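Local structure of HutD family protein (Pseudomonas aeruginosa, 1YLL) at residues G137-V151 with L163-L177. The protein is of unknown function, but belongs to the cupin-like HutD family, whose name suggests a link to histidine utilisation. Numbering follows the deposited sequence.
Sequences GTASTLLLFAQQDGV and LAAHDCLCAEGLQGL
The rings of Phe145 and His166 run abreast, pointing in one direction, their planes inclined by 36°, with Phe145 CZ 3.7 Å from His166 CD2. CG of Phe145 stands anti to the backbone N (chi1 176°), which carries the ring across to the turn preceding strand 168-171, where CE1 lies 3.4 Å from His166 O. At this turn a water bridges His166 NE2 and Gln147 NE2, while Gln147 OE1 bonds to Arg88. Farther along the same face, the slim Cys170 thiol lies against one methyl of the branched Leu143 (SG to CD2 3.5 Å). Leucines fill the opposite face: Leu142 and Leu169 meet roughly perpendicular through their CD2 methyls, whereas Leu163 CD2 touches Leu144 CD1 and lies 3.5 Å from Leu144 O. The small Ala146 CB, directed toward 163-177, also meets Leu163 CD2. Paired backbone bonds link Leu142 with Ala171 and Leu144 with Leu169, fixing the main ladder; a second, shifted by one, pairs Val151 with Leu163 just before the type II turn Ala164-Asp167. There Gly150 and Val151 sit opposite Leu163 alone, a G1 bulge; Gly150, at phi 98°, takes a conformation awkward for residues with a CB. In this cupin-type fold, strand 141-146 runs between 168-171 and 187-197, Phe145 stacks on Phe111, and Leu169 reaches strands 6-9 and 178-184.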
loop_
_atom_site.group_PDB
_atom_site.type_symbol
_atom_site.label_atom_id
_atom_site.label_comp_id
_atom_site.label_asym_id
_atom_site.label_seq_id
_atom_site.Cartn_x
_atom_site.Cartn_y
_atom_site.Cartn_z
ATOM N N GLY D 137 8.526 13.345 -6.343
ATOM C CA GLY D 137 9.831 13.978 -6.488
ATOM C C GLY D 137 10.734 13.186 -7.400
ATOM O O GLY D 137 10.561 11.996 -7.526
ATOM N N THR D 138 11.704 13.835 -8.024
ATOM C CA THR D 138 12.605 13.117 -8.914
ATOM C C THR D 138 13.961 12.813 -8.286
ATOM O O THR D 138 14.819 12.207 -8.926
ATOM C CB THR D 138 12.843 13.908 -10.212
ATOM O OG1 THR D 138 13.776 13.210 -11.047
ATOM C CG2 THR D 138 13.383 15.263 -9.894
ATOM N N ALA D 139 14.161 13.217 -7.037
ATOM C CA ALA D 139 15.443 12.976 -6.376
ATOM C C ALA D 139 15.857 11.528 -6.491
ATOM O O ALA D 139 15.042 10.606 -6.293
ATOM C CB ALA D 139 15.377 13.377 -4.904
ATOM N N SER D 140 17.139 11.343 -6.775
ATOM C CA SER D 140 17.711 10.015 -6.930
ATOM C C SER D 140 17.968 9.357 -5.588
ATOM O O SER D 140 17.969 8.137 -5.483
ATOM C CB SER D 140 19.013 10.101 -7.711
ATOM O OG SER D 140 19.966 10.867 -7.015
ATOM N N THR D 141 18.218 10.168 -4.558
ATOM C CA THR D 141 18.427 9.596 -3.233
ATOM C C THR D 141 17.451 10.176 -2.223
ATOM O O THR D 141 17.266 11.398 -2.177
ATOM C CB THR D 141 19.856 9.854 -2.734
ATOM O OG1 THR D 141 20.779 9.073 -3.511
ATOM C CG2 THR D 141 19.989 9.454 -1.255
ATOM N N LEU D 142 16.780 9.303 -1.476
ATOM C CA LEU D 142 15.881 9.741 -0.415
ATOM C C LEU D 142 16.254 9.068 0.908
ATOM O O LEU D 142 16.377 7.854 0.988
ATOM C CB LEU D 142 14.392 9.460 -0.731
ATOM C CG LEU D 142 13.453 9.609 0.499
ATOM C CD1 LEU D 142 13.373 11.075 0.922
ATOM C CD2 LEU D 142 12.049 9.115 0.212
ATOM N N LEU D 143 16.473 9.873 1.948
ATOM C CA LEU D 143 16.724 9.337 3.265
ATOM C C LEU D 143 15.501 9.834 4.049
ATOM O O LEU D 143 15.221 11.035 4.094
ATOM C CB LEU D 143 18.015 9.924 3.857
ATOM C CG LEU D 143 19.250 9.651 2.999
ATOM C CD1 LEU D 143 20.432 10.493 3.466
ATOM C CD2 LEU D 143 19.541 8.166 3.082
ATOM N N LEU D 144 14.726 8.921 4.633
ATOM C CA LEU D 144 13.530 9.344 5.366
ATOM C C LEU D 144 13.686 8.862 6.808
ATOM O O LEU D 144 13.569 7.671 7.093
ATOM C CB LEU D 144 12.272 8.737 4.703
ATOM C CG LEU D 144 10.904 9.242 5.136
ATOM C CD1 LEU D 144 10.664 8.881 6.576
ATOM C CD2 LEU D 144 10.790 10.763 4.951
ATOM N N PHE D 145 14.007 9.794 7.704
ATOM C CA PHE D 145 14.275 9.488 9.098
ATOM C C PHE D 145 13.029 9.668 9.944
ATOM O O PHE D 145 12.389 10.692 9.852
ATOM C CB PHE D 145 15.342 10.451 9.608
ATOM C CG PHE D 145 15.642 10.310 11.079
ATOM C CD1 PHE D 145 16.460 9.292 11.537
ATOM C CD2 PHE D 145 15.109 11.231 11.997
ATOM C CE1 PHE D 145 16.763 9.179 12.898
ATOM C CE2 PHE D 145 15.409 11.131 13.372
ATOM C CZ PHE D 145 16.222 10.124 13.815
ATOM N N ALA D 146 12.662 8.663 10.746
ATOM C CA ALA D 146 11.482 8.793 11.603
ATOM C C ALA D 146 11.912 9.163 13.008
ATOM O O ALA D 146 12.674 8.420 13.615
ATOM C CB ALA D 146 10.714 7.455 11.650
ATOM N N GLN D 147 11.462 10.300 13.532
ATOM C CA GLN D 147 11.844 10.637 14.905
ATOM C C GLN D 147 10.925 9.842 15.846
ATOM O O GLN D 147 11.350 9.319 16.882
ATOM C CB GLN D 147 11.679 12.116 15.189
ATOM C CG GLN D 147 12.077 12.406 16.606
ATOM C CD GLN D 147 11.801 13.805 17.023
ATOM O OE1 GLN D 147 10.988 14.505 16.417
ATOM N NE2 GLN D 147 12.463 14.233 18.093
ATOM N N GLN D 148 9.661 9.761 15.472
ATOM C CA GLN D 148 8.684 9.028 16.274
ATOM C C GLN D 148 8.260 7.735 15.566
ATOM O O GLN D 148 8.395 7.603 14.356
ATOM C CB GLN D 148 7.518 9.959 16.585
ATOM C CG GLN D 148 7.997 11.136 17.433
ATOM C CD GLN D 148 7.079 12.323 17.427
ATOM O OE1 GLN D 148 6.942 13.020 18.440
ATOM N NE2 GLN D 148 6.457 12.589 16.290
ATOM N N ASP D 149 7.767 6.774 16.337
ATOM C CA ASP D 149 7.385 5.474 15.793
ATOM C C ASP D 149 6.074 5.421 15.007
ATOM O O ASP D 149 5.208 6.273 15.157
ATOM C CB ASP D 149 7.297 4.461 16.947
ATOM C CG ASP D 149 7.391 3.026 16.473
ATOM O OD1 ASP D 149 6.761 2.685 15.453
ATOM O OD2 ASP D 149 8.103 2.227 17.108
ATOM N N GLY D 150 5.961 4.411 14.157
ATOM C CA GLY D 150 4.727 4.173 13.439
ATOM C C GLY D 150 4.525 4.646 12.023
ATOM O O GLY D 150 3.394 4.587 11.527
ATOM N N VAL D 151 5.586 5.085 11.350
ATOM C CA VAL D 151 5.401 5.559 9.989
ATOM C C VAL D 151 5.562 4.501 8.923
ATOM O O VAL D 151 6.626 3.885 8.780
ATOM C CB VAL D 151 6.360 6.724 9.663
ATOM C CG1 VAL D 151 6.160 7.179 8.210
ATOM C CG2 VAL D 151 6.085 7.894 10.610
ATOM N N LEU D 163 8.620 2.176 9.870
ATOM C CA LEU D 163 9.715 2.667 10.681
ATOM C C LEU D 163 9.383 2.841 12.160
ATOM O O LEU D 163 8.364 3.429 12.519
ATOM C CB LEU D 163 10.207 4.014 10.114
ATOM C CG LEU D 163 11.072 4.155 8.843
ATOM C CD1 LEU D 163 10.533 3.399 7.672
ATOM C CD2 LEU D 163 11.158 5.644 8.511
ATOM N N ALA D 164 10.279 2.340 13.009
ATOM C CA ALA D 164 10.144 2.527 14.451
ATOM C C ALA D 164 10.920 3.831 14.724
ATOM O O ALA D 164 11.545 4.397 13.798
ATOM C CB ALA D 164 10.782 1.359 15.212
ATOM N N ALA D 165 10.888 4.305 15.963
ATOM C CA ALA D 165 11.590 5.550 16.307
ATOM C C ALA D 165 13.073 5.467 15.967
ATOM O O ALA D 165 13.768 4.519 16.341
ATOM C CB ALA D 165 11.416 5.876 17.786
ATOM N N HIS D 166 13.522 6.492 15.248
ATOM C CA HIS D 166 14.884 6.673 14.756
ATOM C C HIS D 166 15.321 5.779 13.625
ATOM O O HIS D 166 16.487 5.815 13.232
ATOM C CB HIS D 166 15.925 6.647 15.892
ATOM C CG HIS D 166 15.805 7.817 16.820
ATOM N ND1 HIS D 166 16.759 8.125 17.768
ATOM C CD2 HIS D 166 14.825 8.741 16.958
ATOM C CE1 HIS D 166 16.368 9.186 18.450
ATOM N NE2 HIS D 166 15.197 9.581 17.979
ATOM N N ASP D 167 14.403 4.979 13.074
ATOM C CA ASP D 167 14.764 4.147 11.918
ATOM C C ASP D 167 14.809 5.093 10.701
ATOM O O ASP D 167 14.209 6.173 10.716
ATOM C CB ASP D 167 13.716 3.069 11.634
ATOM C CG ASP D 167 13.721 1.943 12.672
ATOM O OD1 ASP D 167 12.792 1.102 12.613
ATOM O OD2 ASP D 167 14.633 1.878 13.531
ATOM N N CYS D 168 15.462 4.653 9.635
ATOM C CA CYS D 168 15.593 5.504 8.464
ATOM C C CYS D 168 15.549 4.747 7.138
ATOM O O CYS D 168 16.316 3.829 6.912
ATOM C CB CYS D 168 16.908 6.281 8.582
ATOM S SG CYS D 168 17.277 7.570 7.301
ATOM N N LEU D 169 14.642 5.144 6.266
ATOM C CA LEU D 169 14.590 4.530 4.958
ATOM C C LEU D 169 15.737 5.120 4.157
ATOM O O LEU D 169 16.003 6.310 4.249
ATOM C CB LEU D 169 13.304 4.890 4.245
ATOM C CG LEU D 169 13.338 4.411 2.789
ATOM C CD1 LEU D 169 12.567 3.111 2.703
ATOM C CD2 LEU D 169 12.757 5.429 1.862
ATOM N N CYS D 170 16.441 4.292 3.392
ATOM C CA CYS D 170 17.511 4.821 2.543
ATOM C C CYS D 170 17.237 4.289 1.148
ATOM O O CYS D 170 17.288 3.073 0.945
ATOM C CB CYS D 170 18.896 4.339 3.003
ATOM S SG CYS D 170 20.306 4.958 1.947
ATOM N N ALA D 171 16.906 5.172 0.206
ATOM C CA ALA D 171 16.660 4.770 -1.181
ATOM C C ALA D 171 17.657 5.490 -2.091
ATOM O O ALA D 171 17.749 6.720 -2.105
ATOM C CB ALA D 171 15.229 5.104 -1.605
ATOM N N GLU D 172 18.410 4.719 -2.862
ATOM C CA GLU D 172 19.406 5.320 -3.733
ATOM C C GLU D 172 19.215 4.842 -5.156
ATOM O O GLU D 172 18.605 3.811 -5.373
ATOM C CB GLU D 172 20.820 4.930 -3.282
ATOM C CG GLU D 172 21.465 5.819 -2.244
ATOM C CD GLU D 172 22.876 5.347 -1.919
ATOM O OE1 GLU D 172 23.010 4.238 -1.367
ATOM O OE2 GLU D 172 23.844 6.079 -2.226
ATOM N N GLY D 173 19.737 5.607 -6.101
ATOM C CA GLY D 173 19.654 5.236 -7.502
ATOM C C GLY D 173 18.267 5.264 -8.102
ATOM O O GLY D 173 17.989 4.547 -9.068
ATOM N N LEU D 174 17.388 6.076 -7.523
ATOM C CA LEU D 174 16.021 6.206 -8.012
ATOM C C LEU D 174 16.064 6.916 -9.349
ATOM O O LEU D 174 16.853 7.840 -9.541
ATOM C CB LEU D 174 15.174 7.013 -7.017
ATOM C CG LEU D 174 14.962 6.403 -5.621
ATOM C CD1 LEU D 174 14.641 7.506 -4.616
ATOM C CD2 LEU D 174 13.840 5.403 -5.660
ATOM N N GLN D 175 15.226 6.467 -10.278
ATOM C CA GLN D 175 15.177 7.035 -11.627
ATOM C C GLN D 175 13.773 7.519 -11.950
ATOM O O GLN D 175 12.825 6.751 -11.834
ATOM C CB GLN D 175 15.559 5.977 -12.674
ATOM C CG GLN D 175 17.014 5.511 -12.668
ATOM C CD GLN D 175 17.995 6.549 -13.221
ATOM O OE1 GLN D 175 17.605 7.495 -13.904
ATOM N NE2 GLN D 175 19.281 6.356 -12.937
ATOM N N GLY D 176 13.657 8.785 -12.344
ATOM C CA GLY D 176 12.374 9.355 -12.714
ATOM C C GLY D 176 11.539 9.898 -11.559
ATOM O O GLY D 176 11.967 9.938 -10.405
ATOM N N LEU D 177 10.332 10.326 -11.892
ATOM C CA LEU D 177 9.418 10.862 -10.890
ATOM C C LEU D 177 8.873 9.757 -9.977
ATOM O O LEU D 177 8.302 8.748 -10.438
ATOM C CB LEU D 177 8.272 11.568 -11.616
ATOM C CG LEU D 177 7.645 12.936 -11.306
ATOM C CD1 LEU D 177 6.143 12.770 -11.350
ATOM C CD2 LEU D 177 8.122 13.571 -9.996
HETATM O O HOH W 1 15.974 10.594 -10.296
HETATM O O HOH W 2 14.109 9.260 -8.866
HETATM O O HOH W 3 21.505 7.981 -5.822
HETATM O O HOH W 4 13.967 11.618 19.310
HETATM O O HOH W 5 8.062 6.026 12.421
HETATM O O HOH W 6 10.053 2.732 18.482
#